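Local coordinates for protein HupZ (Streptococcus sp. 'group A', PDB 5ESC) that degrades heme in vitro as a dimeric split-barrel enzyme of the pyridoxamine 5'-phosphate oxidase family, at residues A[32-37]-A[42-47]. Sequence-based numbering, arbitrary orientation.
Sequences RSMRLW and FIYNEN
Ile43 lies over one face of the Arg35 guanidinium, its CD1 3.5 Å from NH1, while Asn45 OD1 sits at the edge of that group, near its plane. NH1 and NH2 of Arg35 reach Asn45 OD1 end-on, each at 3.0 Å, the amide turned 47° from the guanidinium. NH2 also donates to Ser33 O, again in the guanidinium plane. Leu36 CD2 covers one face of the Phe42 ring (CH-pi), 3.8 Å from its centroid; Met34 SD approaches that ring obliquely as a Met-aromatic contact. Trp37 CE3 touches Ile43 CD1 on the side away from the guanidinium. Arg35 and Ile43 form an antiparallel hydrogen-bonded pair (Arg35 N to Ile43 O and Ile43 N to Arg35 O, both 2.9 Å). Past this pair Ser33 OG, set between its N and carbonyl carbon (chi1 56°), accepts the Asn45 N-H at 2.8 Å, so a side chain continues the backbone ladder of this hairpin. Ala93 O takes Asn45 ND2, and Trp96 makes a cation-pi contact with Arg35, tying the hairpin to helix 88-97. Three in-plane N-H bonds fix the rotation of the guanidinium, and its charge probably polarises the Asn45 amide, strengthening ND2 as a donor to the helix.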
loop_
_atom_site.group_PDB
_atom_site.type_symbol
_atom_site.label_atom_id
_atom_site.label_comp_id
_atom_site.label_asym_id
_atom_site.label_seq_id
_atom_site.Cartn_x
_atom_site.Cartn_y
_atom_site.Cartn_z
ATOM N N ARG A 32 -8.214 -7.286 4.404
ATOM C CA ARG A 32 -8.773 -8.315 3.594
ATOM C C ARG A 32 -10.310 -8.284 3.492
ATOM O O ARG A 32 -10.833 -8.948 2.665
ATOM C CB ARG A 32 -8.313 -9.694 4.074
ATOM C CG ARG A 32 -8.705 -10.026 5.444
ATOM C CD ARG A 32 -8.050 -11.386 5.776
ATOM N NE ARG A 32 -8.671 -11.944 6.981
ATOM C CZ ARG A 32 -9.754 -12.740 7.005
ATOM N NH1 ARG A 32 -10.369 -13.157 5.878
ATOM N NH2 ARG A 32 -10.218 -13.149 8.180
ATOM N N SER A 33 -11.017 -7.576 4.370
ATOM C CA SER A 33 -12.494 -7.533 4.326
ATOM C C SER A 33 -12.968 -6.334 3.472
ATOM O O SER A 33 -14.151 -6.053 3.421
ATOM C CB SER A 33 -13.078 -7.281 5.682
ATOM O OG SER A 33 -12.599 -6.098 6.326
ATOM N N MET A 34 -12.037 -5.606 2.850
ATOM C CA MET A 34 -12.429 -4.414 2.070
ATOM C C MET A 34 -13.372 -4.864 0.928
ATOM O O MET A 34 -13.027 -5.806 0.185
ATOM C CB MET A 34 -11.247 -3.734 1.514
ATOM C CG MET A 34 -11.584 -2.357 0.800
ATOM S SD MET A 34 -11.959 -0.996 1.916
ATOM C CE MET A 34 -10.409 -0.640 2.736
ATOM N N ARG A 35 -14.529 -4.247 0.758
ATOM C CA ARG A 35 -15.485 -4.662 -0.271
ATOM C C ARG A 35 -16.396 -3.539 -0.681
ATOM O O ARG A 35 -16.588 -2.615 0.085
ATOM C CB ARG A 35 -16.340 -5.765 0.301
ATOM C CG ARG A 35 -17.064 -5.477 1.605
ATOM C CD ARG A 35 -17.382 -6.796 2.352
ATOM N NE ARG A 35 -18.200 -6.603 3.540
ATOM C CZ ARG A 35 -17.778 -6.305 4.753
ATOM N NH1 ARG A 35 -18.642 -6.121 5.721
ATOM N NH2 ARG A 35 -16.483 -6.195 5.033
ATOM N N LEU A 36 -17.057 -3.653 -1.795
ATOM C CA LEU A 36 -17.897 -2.576 -2.284
ATOM C C LEU A 36 -19.246 -2.605 -1.604
ATOM O O LEU A 36 -19.855 -3.662 -1.426
ATOM C CB LEU A 36 -18.098 -2.675 -3.817
ATOM C CG LEU A 36 -17.042 -2.216 -4.763
ATOM C CD1 LEU A 36 -17.315 -2.670 -6.219
ATOM C CD2 LEU A 36 -16.646 -0.734 -4.718
ATOM N N TRP A 37 -19.728 -1.410 -1.238
ATOM C CA TRP A 37 -21.056 -1.168 -0.739
ATOM C C TRP A 37 -21.945 -0.712 -1.894
ATOM O O TRP A 37 -23.132 -1.065 -1.952
ATOM C CB TRP A 37 -21.021 -0.035 0.297
ATOM C CG TRP A 37 -22.361 0.225 0.890
ATOM C CD1 TRP A 37 -23.266 1.208 0.517
ATOM C CD2 TRP A 37 -23.016 -0.525 1.941
ATOM N NE1 TRP A 37 -24.366 1.104 1.248
ATOM C CE2 TRP A 37 -24.283 0.073 2.133
ATOM C CE3 TRP A 37 -22.664 -1.622 2.713
ATOM C CZ2 TRP A 37 -25.187 -0.360 3.089
ATOM C CZ3 TRP A 37 -23.587 -2.093 3.673
ATOM C CH2 TRP A 37 -24.806 -1.453 3.864
ATOM N N PHE A 42 -16.716 1.868 -0.367
ATOM C CA PHE A 42 -16.224 0.593 0.109
ATOM C C PHE A 42 -16.525 0.557 1.583
ATOM O O PHE A 42 -16.674 1.624 2.235
ATOM C CB PHE A 42 -14.705 0.475 0.012
ATOM C CG PHE A 42 -14.142 0.278 -1.352
ATOM C CD1 PHE A 42 -13.874 -1.010 -1.852
ATOM C CD2 PHE A 42 -13.818 1.383 -2.156
ATOM C CE1 PHE A 42 -13.311 -1.182 -3.073
ATOM C CE2 PHE A 42 -13.265 1.193 -3.413
ATOM C CZ PHE A 42 -12.981 -0.082 -3.863
ATOM N N ILE A 43 -16.605 -0.627 2.175
ATOM C CA ILE A 43 -16.641 -0.759 3.596
ATOM C C ILE A 43 -15.583 -1.795 3.954
ATOM O O ILE A 43 -15.220 -2.609 3.083
ATOM C CB ILE A 43 -18.039 -1.118 4.222
ATOM C CG1 ILE A 43 -18.710 -2.409 3.641
ATOM C CG2 ILE A 43 -19.017 0.118 4.156
ATOM C CD1 ILE A 43 -19.732 -3.000 4.532
ATOM N N TYR A 44 -15.132 -1.802 5.201
ATOM C CA TYR A 44 -14.269 -2.865 5.706
ATOM C C TYR A 44 -14.601 -3.107 7.172
ATOM O O TYR A 44 -15.121 -2.223 7.822
ATOM C CB TYR A 44 -12.748 -2.589 5.486
ATOM C CG TYR A 44 -12.070 -1.650 6.487
ATOM C CD1 TYR A 44 -12.034 -0.294 6.275
ATOM C CD2 TYR A 44 -11.466 -2.144 7.634
ATOM C CE1 TYR A 44 -11.410 0.585 7.181
ATOM C CE2 TYR A 44 -10.821 -1.253 8.562
ATOM C CZ TYR A 44 -10.812 0.102 8.305
ATOM O OH TYR A 44 -10.205 1.022 9.121
ATOM N N ASN A 45 -14.300 -4.272 7.694
ATOM C CA ASN A 45 -14.505 -4.546 9.122
ATOM C C ASN A 45 -13.252 -4.136 9.941
ATOM O O ASN A 45 -12.174 -4.648 9.645
ATOM C CB ASN A 45 -14.749 -6.031 9.286
ATOM C CG ASN A 45 -16.128 -6.416 8.995
ATOM O OD1 ASN A 45 -16.663 -6.017 7.987
ATOM N ND2 ASN A 45 -16.750 -7.232 9.884
ATOM N N GLU A 46 -13.370 -3.239 10.913
ATOM C CA GLU A 46 -12.239 -2.740 11.658
ATOM C C GLU A 46 -12.240 -3.532 12.951
ATOM O O GLU A 46 -13.133 -3.362 13.753
ATOM C CB GLU A 46 -12.421 -1.270 12.019
ATOM C CG GLU A 46 -11.283 -0.730 12.857
ATOM C CD GLU A 46 -9.918 -1.071 12.288
ATOM O OE1 GLU A 46 -9.368 -2.098 12.719
ATOM O OE2 GLU A 46 -9.433 -0.338 11.346
ATOM N N ASN A 47 -11.257 -4.355 13.176
ATOM C CA ASN A 47 -11.245 -5.221 14.359
ATOM C C ASN A 47 -10.223 -4.715 15.363
ATOM O O ASN A 47 -9.989 -5.352 16.382
ATOM C CB ASN A 47 -10.893 -6.645 13.939
ATOM C CG ASN A 47 -11.945 -7.279 13.032
ATOM O OD1 ASN A 47 -13.131 -6.988 13.167
ATOM N ND2 ASN A 47 -11.509 -8.069 12.046
#